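Local atomic coordinates of nicotinamide riboside transporter PnuC (Neisseria mucosa ATCC 25996, PDB entry 4QTN), a protein that probably carries nicotinamide riboside, a vitamin B3 precursor of NAD, across the inner membrane of the bacterium as a homotrimer. Residues L42-A47 with S207-L212; A104-H109 with V172-R177; V121-L126 with I226-L231. One frame throughout, in Å; residues are numbered along the deposited sequence.

Contact 1: residues L42-A47 with S207-L212; sequences LASVAA and SLPLLL
Pro209 and Leu210, in the first turn of transmembrane helix 208-234, pack on a face of small residues, Ala43, Ser44, Ala46 and Ala47, of transmembrane helix 41-59. The two short helical segments run nearly parallel, their axes 8.3 Å apart and inclined by 22°; no hydrogen bond joins them, and the contact is mainly van der Waals packing of apolar groups. Leu210 CG stands beside its own backbone N (chi1 -62°), which carries the isobutyl end across to helix 41-59 although CB itself does not aim there. CG then lies 3.8 Å from Ala43 CB, while the CD2 branch of Leu210 passes over the backbone to lie 3.9 Å from Ala46 CB and 4.1 Å from Ala47 CB. Ala43 CB touches both residues, Pro209 CB being 4.1 Å from it. At the other border the Pro209 ring turns CG and CB to Ser44, with CG 3.4 Å from Ser44 OG, and Ala47 CB rests 3.7 Å from the carbonyl O of Pro209. Ser207 holds the N-cap position, which places Pro209 in the first turn, where a residue without N-H costs the helix no backbone bond. Tyr75 and Val78 of helix 64-80 and Trp196 of helix 181-198 also cover Leu210, and Gln30 of helix 17-34 touches both Ala47 and Pro209. Alanines facing a proline-leucine pair at this spacing are a case of close, near-parallel helix packing in a polytopic membrane protein, here where helix 208-234 starts, probably on the periplasmic side.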
ATOM      1  N   LEU C  42      -4.161  20.194  18.941  1.00155.79           N
ATOM      2  CA  LEU C  42      -4.127  18.995  19.777  1.00153.32           C
ATOM      3  C   LEU C  42      -3.735  17.789  18.971  1.00146.60           C
ATOM      4  O   LEU C  42      -2.705  17.170  19.237  1.00142.05           O
ATOM      5  CB  LEU C  42      -5.483  18.743  20.447  1.00153.94           C
ATOM      6  CG  LEU C  42      -5.658  19.044  21.940  1.00156.66           C
ATOM      7  CD1 LEU C  42      -6.643  18.056  22.531  1.00155.70           C
ATOM      8  CD2 LEU C  42      -4.343  18.996  22.704  1.00154.19           C
ATOM      9  N   ALA C  43      -4.564  17.459  17.981  1.00144.75           N
ATOM     10  CA  ALA C  43      -4.329  16.314  17.113  1.00141.92           C
ATOM     11  C   ALA C  43      -2.972  16.398  16.407  1.00142.16           C
ATOM     12  O   ALA C  43      -2.349  15.371  16.111  1.00143.44           O
ATOM     13  CB  ALA C  43      -5.457  16.172  16.101  1.00141.76           C
ATOM     14  N   SER C  44      -2.497  17.614  16.162  1.00141.86           N
ATOM     15  CA  SER C  44      -1.190  17.769  15.547  1.00136.21           C
ATOM     16  C   SER C  44      -0.031  17.489  16.496  1.00133.88           C
ATOM     17  O   SER C  44       0.947  16.880  16.093  1.00132.80           O
ATOM     18  CB  SER C  44      -1.051  19.099  14.842  1.00134.79           C
ATOM     19  OG  SER C  44      -1.452  18.952  13.498  1.00127.91           O
ATOM     20  N   VAL C  45      -0.168  17.884  17.765  1.00133.26           N
ATOM     21  CA  VAL C  45       0.743  17.393  18.816  1.00129.10           C
ATOM     22  C   VAL C  45       0.604  15.870  18.934  1.00127.56           C
ATOM     23  O   VAL C  45       1.594  15.156  19.050  1.00128.46           O
ATOM     24  CB  VAL C  45       0.469  18.048  20.198  1.00126.63           C
ATOM     25  CG1 VAL C  45       1.216  17.317  21.286  1.00124.55           C
ATOM     26  CG2 VAL C  45       0.894  19.491  20.192  1.00130.63           C
ATOM     27  N   ALA C  46      -0.635  15.384  18.872  1.00123.29           N
ATOM     28  CA  ALA C  46      -0.903  13.961  19.007  1.00113.23           C
ATOM     29  C   ALA C  46      -0.250  13.153  17.889  1.00107.07           C
ATOM     30  O   ALA C  46       0.087  11.998  18.084  1.00108.41           O
ATOM     31  CB  ALA C  46      -2.404  13.689  19.075  1.00110.33           C
ATOM     32  N   ALA C  47      -0.052  13.766  16.728  1.00101.98           N
ATOM     33  CA  ALA C  47       0.646  13.087  15.644  1.00 96.77           C
ATOM     34  C   ALA C  47       2.149  13.124  15.837  1.00 95.22           C
ATOM     35  O   ALA C  47       2.778  12.088  15.955  1.00 95.01           O
ATOM     36  CB  ALA C  47       0.263  13.673  14.311  1.00101.23           C
ATOM     37  N   SER C 207     -10.259  14.234  11.389  1.00123.06           N
ATOM     38  CA  SER C 207      -9.101  15.090  11.599  1.00125.85           C
ATOM     39  C   SER C 207      -7.918  14.654  10.760  1.00119.24           C
ATOM     40  O   SER C 207      -7.460  13.522  10.848  1.00111.71           O
ATOM     41  CB  SER C 207      -8.729  15.197  13.090  1.00129.78           C
ATOM     42  OG  SER C 207      -7.852  14.163  13.492  1.00128.97           O
ATOM     43  N   LEU C 208      -7.418  15.571   9.945  1.00124.35           N
ATOM     44  CA  LEU C 208      -6.330  15.255   9.035  1.00122.20           C
ATOM     45  C   LEU C 208      -5.010  14.882   9.715  1.00121.40           C
ATOM     46  O   LEU C 208      -4.344  13.960   9.266  1.00122.59           O
ATOM     47  CB  LEU C 208      -6.111  16.358   8.015  1.00124.04           C
ATOM     48  CG  LEU C 208      -5.812  15.793   6.633  1.00123.49           C
ATOM     49  CD1 LEU C 208      -7.109  15.373   5.939  1.00124.68           C
ATOM     50  CD2 LEU C 208      -5.040  16.794   5.789  1.00126.71           C
ATOM     51  N   PRO C 209      -4.635  15.581  10.818  1.00121.23           N
ATOM     52  CA  PRO C 209      -3.353  15.212  11.413  1.00118.27           C
ATOM     53  C   PRO C 209      -3.291  13.732  11.826  1.00116.99           C
ATOM     54  O   PRO C 209      -2.234  13.104  11.710  1.00120.19           O
ATOM     55  CB  PRO C 209      -3.256  16.118  12.644  1.00121.92           C
ATOM     56  CG  PRO C 209      -4.151  17.266  12.348  1.00128.68           C
ATOM     57  CD  PRO C 209      -5.274  16.702  11.536  1.00127.39           C
ATOM     58  N   LEU C 210      -4.413  13.174  12.272  1.00115.50           N
ATOM     59  CA  LEU C 210      -4.405  11.803  12.783  1.00111.99           C
ATOM     60  C   LEU C 210      -4.694  10.738  11.717  1.00110.12           C
ATOM     61  O   LEU C 210      -4.124   9.644  11.763  1.00109.56           O
ATOM     62  CB  LEU C 210      -5.328  11.652  13.997  1.00112.79           C
ATOM     63  CG  LEU C 210      -4.966  12.493  15.230  1.00117.27           C
ATOM     64  CD1 LEU C 210      -5.773  12.062  16.443  1.00118.88           C
ATOM     65  CD2 LEU C 210      -3.475  12.430  15.530  1.00116.87           C
ATOM     66  N   LEU C 211      -5.562  11.059  10.756  1.00108.83           N
ATOM     67  CA  LEU C 211      -5.722  10.213   9.581  1.00105.14           C
ATOM     68  C   LEU C 211      -4.403  10.129   8.835  1.00108.68           C
ATOM     69  O   LEU C 211      -3.997   9.050   8.406  1.00113.31           O
ATOM     70  CB  LEU C 211      -6.822  10.743   8.658  1.00104.99           C
ATOM     71  CG  LEU C 211      -6.978  10.061   7.286  1.00103.84           C
ATOM     72  CD1 LEU C 211      -6.978   8.533   7.387  1.00102.44           C
ATOM     73  CD2 LEU C 211      -8.237  10.552   6.600  1.00105.32           C
ATOM     74  N   LEU C 212      -3.719  11.267   8.693  1.00112.45           N
ATOM     75  CA  LEU C 212      -2.398  11.263   8.076  1.00111.69           C
ATOM     76  C   LEU C 212      -1.405  10.501   8.924  1.00110.79           C
ATOM     77  O   LEU C 212      -0.582   9.750   8.401  1.00109.56           O
ATOM     78  CB  LEU C 212      -1.889  12.678   7.797  1.00111.17           C
ATOM     79  CG  LEU C 212      -1.797  13.064   6.313  1.00114.70           C
ATOM     80  CD1 LEU C 212      -0.883  14.256   6.150  1.00128.87           C
ATOM     81  CD2 LEU C 212      -1.307  11.920   5.442  1.00108.89           C
TER

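Contact 2: residues A104-H109 with V172-R177; sequences AMWRKH and VLMILR
Trp106 and Met174 share the one hydrogen bond across this contact: indole NE1 donates to the backbone O of Met174 over 2.9 Å with an N-H...O angle of 164°. The acceptor lies close to the indole plane, but the donor is tilted out of the carbonyl plane. Arg177 N reaches the same oxygen from the opposite face, so Met174 O is gripped by two donors. That second bond belongs to the Schellman motif that ends helix 158-175, in which Arg177 takes a positive phi of 72° and the chain turns out of the membrane helix, probably on the cytoplasmic side.

The Arg177 guanidinium lies flat on the imidazole of His109, centres 3.7 Å apart and planes 7° apart, with NH2 3.4 Å from His109 CD2. Bends at chi2 and chi3 swing the arginine chain past the Trp106 ring to get there. His109 ND1 donates to Met105 O, 3.3 Å away in the ring plane, which helps to set the rotation of the imidazole. A guanidinium so near would be expected to disfavour protonation of this ring. Arg177 NE has a weak further bond to Lys122 O.

Apolar packing involves two selenomethionines. Met105 bends at chi3 to bring CE against Ile175, where CB and CD1 are its neighbours. The Met174 CE methyl lies over one face of the Trp106 ring, toward its rim and 3.6 Å from CZ2, while Tyr65 meets that indole edge-to-face. Met174 also touches the bound nicotinamide riboside, and Trp106 is thus a second-shell neighbour of the substrate.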
ATOM      1  N   ALA C 104       9.040  -0.568  32.230  1.00115.98           N
ATOM      2  CA  ALA C 104       9.533  -1.517  33.221  1.00115.53           C
ATOM      3  C   ALA C 104      10.256  -2.684  32.563  1.00115.67           C
ATOM      4  O   ALA C 104      11.461  -2.856  32.754  1.00119.76           O
ATOM      5  CB  ALA C 104       8.381  -2.026  34.088  1.00117.49           C
HETATM    6  N   MSE C 105       9.522  -3.464  31.762  1.00131.50           N
HETATM    7  CA  MSE C 105      10.024  -4.748  31.250  1.00126.44           C
HETATM    8  C   MSE C 105      11.000  -4.605  30.130  1.00119.20           C
HETATM    9  O   MSE C 105      11.861  -5.460  29.954  1.00118.30           O
HETATM   10  CB  MSE C 105       8.907  -5.595  30.721  1.00132.07           C
HETATM   11  CG  MSE C 105       7.868  -5.851  31.765  1.00148.18           C
HETATM   12 SE   MSE C 105       6.347  -6.494  30.739  1.00181.13          SE
HETATM   13  CE  MSE C 105       5.753  -4.779  29.978  1.00170.04           C
ATOM     14  N   TRP C 106      10.847  -3.560  29.320  1.00116.06           N
ATOM     15  CA  TRP C 106      11.862  -3.239  28.324  1.00110.16           C
ATOM     16  C   TRP C 106      13.168  -2.849  29.032  1.00112.22           C
ATOM     17  O   TRP C 106      14.231  -3.394  28.721  1.00111.55           O
ATOM     18  CB  TRP C 106      11.391  -2.119  27.398  1.00108.88           C
ATOM     19  CG  TRP C 106      10.751  -2.586  26.088  1.00108.27           C
ATOM     20  CD1 TRP C 106       9.831  -3.589  25.929  1.00110.82           C
ATOM     21  CD2 TRP C 106      10.934  -2.005  24.786  1.00108.94           C
ATOM     22  NE1 TRP C 106       9.450  -3.684  24.610  1.00110.68           N
ATOM     23  CE2 TRP C 106      10.110  -2.724  23.887  1.00111.72           C
ATOM     24  CE3 TRP C 106      11.721  -0.949  24.288  1.00105.58           C
ATOM     25  CZ2 TRP C 106      10.057  -2.427  22.516  1.00112.78           C
ATOM     26  CZ3 TRP C 106      11.670  -0.658  22.924  1.00104.79           C
ATOM     27  CH2 TRP C 106      10.840  -1.390  22.058  1.00110.76           C
ATOM     28  N   ARG C 107      13.064  -1.951  30.023  1.00115.22           N
ATOM     29  CA  ARG C 107      14.234  -1.455  30.783  1.00116.53           C
ATOM     30  C   ARG C 107      15.206  -2.552  31.178  1.00114.54           C
ATOM     31  O   ARG C 107      16.413  -2.345  31.182  1.00121.00           O
ATOM     32  CB  ARG C 107      13.786  -0.693  32.035  1.00128.75           C
ATOM     33  CG  ARG C 107      14.891   0.142  32.691  1.00136.19           C
ATOM     34  CD  ARG C 107      14.398   0.830  33.956  1.00147.34           C
ATOM     35  NE  ARG C 107      13.692  -0.102  34.830  1.00154.58           N
ATOM     36  CZ  ARG C 107      12.973   0.255  35.886  1.00164.24           C
ATOM     37  NH1 ARG C 107      12.362  -0.672  36.614  1.00166.08           N
ATOM     38  NH2 ARG C 107      12.861   1.534  36.217  1.00174.51           N
ATOM     39  N   LYS C 108      14.670  -3.717  31.516  1.00112.64           N
ATOM     40  CA  LYS C 108      15.484  -4.847  31.950  1.00111.97           C
ATOM     41  C   LYS C 108      16.256  -5.535  30.822  1.00107.36           C
ATOM     42  O   LYS C 108      17.155  -6.300  31.085  1.00106.56           O
ATOM     43  CB  LYS C 108      14.618  -5.874  32.697  1.00116.98           C
ATOM     44  CG  LYS C 108      14.976  -6.061  34.166  1.00124.47           C
ATOM     45  CD  LYS C 108      13.755  -6.411  34.992  1.00128.70           C
ATOM     46  CE  LYS C 108      12.754  -7.223  34.186  1.00128.57           C
ATOM     47  NZ  LYS C 108      11.474  -7.434  34.928  1.00138.96           N
ATOM     48  N   HIS C 109      15.901  -5.260  29.569  1.00111.26           N
ATOM     49  CA  HIS C 109      16.389  -6.081  28.444  1.00118.39           C
ATOM     50  C   HIS C 109      16.989  -5.281  27.290  1.00117.85           C
ATOM     51  O   HIS C 109      16.663  -5.514  26.122  1.00116.74           O
ATOM     52  CB  HIS C 109      15.290  -7.031  27.945  1.00119.32           C
ATOM     53  CG  HIS C 109      14.945  -8.108  28.920  1.00128.18           C
ATOM     54  ND1 HIS C 109      13.935  -7.975  29.850  1.00132.24           N
ATOM     55  CD2 HIS C 109      15.509  -9.317  29.149  1.00134.20           C
ATOM     56  CE1 HIS C 109      13.878  -9.064  30.594  1.00137.77           C
ATOM     57  NE2 HIS C 109      14.823  -9.894  30.191  1.00143.32           N
ATOM     58  N   VAL C 172       0.658  -6.280  23.410  1.00 97.88           N
ATOM     59  CA  VAL C 172       1.103  -7.269  24.375  1.00 94.58           C
ATOM     60  C   VAL C 172       2.380  -7.972  23.919  1.00 91.10           C
ATOM     61  O   VAL C 172       3.349  -8.061  24.687  1.00 93.05           O
ATOM     62  CB  VAL C 172      -0.029  -8.267  24.719  1.00 96.70           C
ATOM     63  CG1 VAL C 172       0.522  -9.666  24.996  1.00 95.81           C
ATOM     64  CG2 VAL C 172      -0.843  -7.741  25.899  1.00 94.12           C
ATOM     65  N   LEU C 173       2.402  -8.432  22.664  1.00 81.44           N
ATOM     66  CA  LEU C 173       3.655  -8.858  22.035  1.00 85.27           C
ATOM     67  C   LEU C 173       4.766  -7.780  22.099  1.00 92.14           C
ATOM     68  O   LEU C 173       5.945  -8.095  22.342  1.00 90.20           O
ATOM     69  CB  LEU C 173       3.421  -9.283  20.596  1.00 83.03           C
ATOM     70  CG  LEU C 173       2.486 -10.483  20.424  1.00 87.67           C
ATOM     71  CD1 LEU C 173       1.633 -10.336  19.178  1.00 92.35           C
ATOM     72  CD2 LEU C 173       3.240 -11.801  20.398  1.00 87.25           C
HETATM   73  N   MSE C 174       4.387  -6.513  21.911  1.00 97.62           N
HETATM   74  CA  MSE C 174       5.374  -5.412  21.886  1.00 99.82           C
HETATM   75  C   MSE C 174       6.076  -5.208  23.219  1.00100.88           C
HETATM   76  O   MSE C 174       7.301  -5.190  23.269  1.00101.02           O
HETATM   77  CB  MSE C 174       4.750  -4.135  21.362  1.00106.33           C
HETATM   78  CG  MSE C 174       5.780  -3.036  21.186  1.00102.99           C
HETATM   79 SE   MSE C 174       5.151  -1.553  22.299  1.00128.34          SE
HETATM   80  CE  MSE C 174       6.862  -0.902  23.024  1.00120.70           C
ATOM     81  N   ILE C 175       5.323  -5.077  24.309  1.00101.15           N
ATOM     82  CA  ILE C 175       5.965  -4.989  25.631  1.00103.34           C
ATOM     83  C   ILE C 175       6.773  -6.246  25.943  1.00103.14           C
ATOM     84  O   ILE C 175       7.860  -6.160  26.502  1.00104.25           O
ATOM     85  CB  ILE C 175       4.974  -4.694  26.785  1.00109.86           C
ATOM     86  CG1 ILE C 175       3.786  -5.651  26.762  1.00109.66           C
ATOM     87  CG2 ILE C 175       4.511  -3.249  26.739  1.00114.26           C
ATOM     88  CD1 ILE C 175       2.938  -5.582  28.007  1.00111.83           C
ATOM     89  N   LEU C 176       6.251  -7.408  25.537  1.00101.84           N
ATOM     90  CA  LEU C 176       6.975  -8.693  25.670  1.00 96.43           C
ATOM     91  C   LEU C 176       8.187  -8.888  24.711  1.00 94.45           C
ATOM     92  O   LEU C 176       8.808  -9.946  24.729  1.00 98.85           O
ATOM     93  CB  LEU C 176       6.014  -9.872  25.516  1.00 89.79           C
ATOM     94  CG  LEU C 176       5.163 -10.336  26.706  1.00 95.05           C
ATOM     95  CD1 LEU C 176       4.924 -11.833  26.585  1.00 91.10           C
ATOM     96  CD2 LEU C 176       5.791  -9.997  28.057  1.00 91.47           C
ATOM     97  N   ARG C 177       8.471  -7.888  23.857  1.00 86.56           N
ATOM     98  CA  ARG C 177       9.670  -7.879  22.974  1.00 83.39           C
ATOM     99  C   ARG C 177       9.657  -8.875  21.784  1.00 84.81           C
ATOM    100  O   ARG C 177      10.707  -9.335  21.352  1.00 85.36           O
ATOM    101  CB  ARG C 177      10.945  -8.061  23.797  1.00 83.46           C
ATOM    102  CG  ARG C 177      11.300  -6.865  24.647  1.00 89.49           C
ATOM    103  CD  ARG C 177      11.825  -7.271  26.014  1.00 96.86           C
ATOM    104  NE  ARG C 177      12.801  -8.348  25.928  1.00100.93           N
ATOM    105  CZ  ARG C 177      12.728  -9.480  26.617  1.00107.84           C
ATOM    106  NH1 ARG C 177      11.728  -9.678  27.484  1.00111.15           N
ATOM    107  NH2 ARG C 177      13.663 -10.411  26.452  1.00109.52           N
TER

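Contact 3: residues V121-L126 with I226-L231; sequences VKAKAL and INWTKL
Trp228 turns the six-membered half of its indole obliquely toward Val121 and Ala123, so that each makes contact with a different part of the ring. Ala123 CB comes to 3.7 Å from Trp228 CE3, with CZ3 the next atom along; Val121 CG1 meets the other side of the six-membered ring, 3.9 Å from CZ2 and with CH2 next. This valine branch stands between its own backbone N and carbonyl carbon (chi1 83°). The CA-CB bond of Trp228 does not aim at segment 121-126; the length of the indole covers the gap. Its rotation is settled from outside the contact, since NE1 donates to Val57 O and the ring meets Trp182 edge-to-face. Both Val57 and Trp182 line the nicotinamide riboside pocket, which makes Trp228 a second-shell residue.

Segment 121-126 belongs to the probably cytoplasmic connection between helices 85-107 and 128-147. It is extended without being a strand, and it lies across the end part of helix 208-234, pointing Ala123 CB at the helix and the CB atoms of Lys122 and Lys124 away from it.

Leu231, one turn on from Trp228, also packs on Ala123: Ala123 CB is 3.9 Å from Leu231 CB. Leu231 CG is 4.1 Å from Val121 O. Its CD2 lies 3.6 Å above the plane of the Trp228 ring, toward the rim. No hydrogen bond crosses between the segments. Further along the loop Leu126 O accepts from His17 NE2 of the third subunit.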
ATOM      1  N   VAL C 121      16.596  -2.558  22.496  1.00103.24           N
ATOM      2  CA  VAL C 121      15.948  -3.701  23.181  1.00 99.87           C
ATOM      3  C   VAL C 121      16.284  -5.031  22.500  1.00103.29           C
ATOM      4  O   VAL C 121      16.574  -5.066  21.294  1.00105.75           O
ATOM      5  CB  VAL C 121      14.403  -3.521  23.231  1.00 96.36           C
ATOM      6  CG1 VAL C 121      13.754  -3.988  21.935  1.00 88.83           C
ATOM      7  CG2 VAL C 121      13.804  -4.237  24.429  1.00 97.54           C
ATOM      8  N   LYS C 122      16.272  -6.115  23.277  1.00105.35           N
ATOM      9  CA  LYS C 122      16.598  -7.433  22.752  1.00103.89           C
ATOM     10  C   LYS C 122      15.342  -8.092  22.214  1.00 97.16           C
ATOM     11  O   LYS C 122      14.427  -8.364  22.947  1.00 94.61           O
ATOM     12  CB  LYS C 122      17.272  -8.298  23.826  1.00108.55           C
ATOM     13  CG  LYS C 122      18.749  -7.951  24.065  1.00115.92           C
ATOM     14  CD  LYS C 122      19.427  -8.904  25.059  1.00125.11           C
ATOM     15  CE  LYS C 122      19.113  -8.541  26.512  1.00129.35           C
ATOM     16  NZ  LYS C 122      19.454  -9.634  27.476  1.00135.03           N
ATOM     17  N   ALA C 123      15.292  -8.286  20.907  1.00 97.09           N
ATOM     18  CA  ALA C 123      14.067  -8.723  20.246  1.00 97.19           C
ATOM     19  C   ALA C 123      14.007 -10.239  20.171  1.00 93.65           C
ATOM     20  O   ALA C 123      15.019 -10.880  19.933  1.00 99.30           O
ATOM     21  CB  ALA C 123      13.976  -8.114  18.856  1.00 98.55           C
ATOM     22  N   LYS C 124      12.818 -10.802  20.397  1.00 89.05           N
ATOM     23  CA  LYS C 124      12.619 -12.261  20.376  1.00 93.47           C
ATOM     24  C   LYS C 124      11.654 -12.654  19.262  1.00 92.91           C
ATOM     25  O   LYS C 124      10.870 -11.830  18.798  1.00 86.22           O
ATOM     26  CB  LYS C 124      12.094 -12.774  21.736  1.00 90.46           C
ATOM     27  CG  LYS C 124      13.003 -12.474  22.912  1.00 93.47           C
ATOM     28  CD  LYS C 124      12.573 -13.200  24.181  1.00103.30           C
ATOM     29  CE  LYS C 124      11.265 -12.648  24.747  1.00101.83           C
ATOM     30  NZ  LYS C 124      11.022 -13.117  26.141  1.00102.17           N
ATOM     31  N   ALA C 125      11.711 -13.925  18.852  1.00 97.12           N
ATOM     32  CA  ALA C 125      10.859 -14.440  17.779  1.00 94.56           C
ATOM     33  C   ALA C 125      10.045 -15.635  18.245  1.00 95.16           C
ATOM     34  O   ALA C 125      10.608 -16.671  18.581  1.00100.03           O
ATOM     35  CB  ALA C 125      11.701 -14.824  16.573  1.00 93.92           C
ATOM     36  N   LEU C 126       8.713 -15.482  18.248  1.00 92.90           N
ATOM     37  CA  LEU C 126       7.774 -16.602  18.442  1.00 95.04           C
ATOM     38  C   LEU C 126       7.938 -17.657  17.365  1.00100.47           C
ATOM     39  O   LEU C 126       8.312 -17.332  16.226  1.00104.52           O
ATOM     40  CB  LEU C 126       6.332 -16.106  18.399  1.00 89.22           C
ATOM     41  CG  LEU C 126       5.836 -15.110  19.439  1.00 86.93           C
ATOM     42  CD1 LEU C 126       4.410 -14.766  19.098  1.00 88.56           C
ATOM     43  CD2 LEU C 126       5.937 -15.635  20.868  1.00 84.43           C
ATOM     44  N   ILE C 226      10.676  -5.191   9.217  1.00 75.51           N
ATOM     45  CA  ILE C 226      12.052  -5.336   8.670  1.00 75.80           C
ATOM     46  C   ILE C 226      13.172  -5.169   9.728  1.00 76.90           C
ATOM     47  O   ILE C 226      14.010  -6.063   9.887  1.00 80.97           O
ATOM     48  CB  ILE C 226      12.314  -4.402   7.491  1.00 73.97           C
ATOM     49  CG1 ILE C 226      11.677  -4.949   6.238  1.00 76.62           C
ATOM     50  CG2 ILE C 226      13.790  -4.291   7.238  1.00 79.30           C
ATOM     51  CD1 ILE C 226      11.000  -3.885   5.409  1.00 81.87           C
ATOM     52  N   ASN C 227      13.158  -4.047  10.458  1.00 72.90           N
ATOM     53  CA  ASN C 227      14.222  -3.721  11.415  1.00 75.47           C
ATOM     54  C   ASN C 227      14.259  -4.621  12.602  1.00 78.77           C
ATOM     55  O   ASN C 227      15.340  -5.018  13.050  1.00 85.95           O
ATOM     56  CB  ASN C 227      14.087  -2.299  11.916  1.00 81.21           C
ATOM     57  CG  ASN C 227      15.360  -1.800  12.583  1.00 91.20           C
ATOM     58  OD1 ASN C 227      16.404  -1.638  11.921  1.00 97.24           O
ATOM     59  ND2 ASN C 227      15.287  -1.546  13.894  1.00 87.96           N
ATOM     60  N   TRP C 228      13.085  -4.880  13.176  1.00 78.90           N
ATOM     61  CA  TRP C 228      12.955  -5.878  14.240  1.00 78.65           C
ATOM     62  C   TRP C 228      13.429  -7.279  13.836  1.00 79.26           C
ATOM     63  O   TRP C 228      13.961  -8.008  14.667  1.00 82.76           O
ATOM     64  CB  TRP C 228      11.538  -5.909  14.806  1.00 75.71           C
ATOM     65  CG  TRP C 228      11.401  -5.004  15.919  1.00 75.86           C
ATOM     66  CD1 TRP C 228      11.601  -3.666  15.898  1.00 78.50           C
ATOM     67  CD2 TRP C 228      11.089  -5.346  17.269  1.00 79.59           C
ATOM     68  NE1 TRP C 228      11.424  -3.134  17.155  1.00 81.84           N
ATOM     69  CE2 TRP C 228      11.106  -4.146  18.017  1.00 83.04           C
ATOM     70  CE3 TRP C 228      10.775  -6.542  17.920  1.00 80.12           C
ATOM     71  CZ2 TRP C 228      10.825  -4.111  19.386  1.00 84.86           C
ATOM     72  CZ3 TRP C 228      10.505  -6.506  19.292  1.00 83.62           C
ATOM     73  CH2 TRP C 228      10.534  -5.300  20.004  1.00 86.13           C
ATOM     74  N   THR C 229      13.287  -7.647  12.567  1.00 76.38           N
ATOM     75  CA  THR C 229      13.960  -8.849  12.106  1.00 80.50           C
ATOM     76  C   THR C 229      15.481  -8.752  12.269  1.00 88.53           C
ATOM     77  O   THR C 229      16.098  -9.625  12.890  1.00 95.69           O
ATOM     78  CB  THR C 229      13.583  -9.235  10.680  1.00 73.76           C
ATOM     79  OG1 THR C 229      12.220  -9.628  10.665  1.00 80.45           O
ATOM     80  CG2 THR C 229      14.406 -10.410  10.224  1.00 70.66           C
ATOM     81  N   LYS C 230      16.078  -7.687  11.733  1.00 93.91           N
ATOM     82  CA  LYS C 230      17.523  -7.461  11.891  1.00 96.96           C
ATOM     83  C   LYS C 230      17.917  -7.548  13.378  1.00 94.31           C
ATOM     84  O   LYS C 230      18.994  -8.046  13.723  1.00102.21           O
ATOM     85  CB  LYS C 230      17.951  -6.111  11.269  1.00 93.23           C
ATOM     86  CG  LYS C 230      17.972  -6.114   9.730  1.00 97.93           C
ATOM     87  CD  LYS C 230      17.554  -4.754   9.123  1.00103.62           C
ATOM     88  CE  LYS C 230      18.745  -3.842   8.808  1.00110.80           C
ATOM     89  NZ  LYS C 230      19.091  -3.794   7.352  1.00110.80           N
ATOM     90  N   LEU C 231      17.000  -7.129  14.237  1.00 84.25           N
ATOM     91  CA  LEU C 231      17.225  -7.033  15.663  1.00 82.86           C
ATOM     92  C   LEU C 231      17.192  -8.424  16.290  1.00 84.73           C
ATOM     93  O   LEU C 231      18.045  -8.775  17.104  1.00 90.57           O
ATOM     94  CB  LEU C 231      16.108  -6.190  16.255  1.00 84.78           C
ATOM     95  CG  LEU C 231      16.238  -5.034  17.241  1.00 84.49           C
ATOM     96  CD1 LEU C 231      17.512  -4.224  17.085  1.00 87.23           C
ATOM     97  CD2 LEU C 231      15.014  -4.161  17.029  1.00 81.56           C
TER

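Contacts 2 and 3 are neighbours, with centres 12 Å apart, whereas contact 1 lies beyond the chain's centre, its own centre 27 Å from contact 2 and 29 Å from contact 3. Residues 121-126 join the neighbours through backbone: Arg177 O is 2.7 Å from Lys124 N and His109 O is 2.9 Å from Lys122 N, both probable hydrogen bonds. Contacts 1 and 3 share helix 208-234, using its first turn and its later part. Nicotinamide riboside lies between the two levels: side chains approach it to about 4 Å from Met174 in contact 2, about 8 Å from Trp228 in contact 3 and about 10 Å from Leu210 in contact 1.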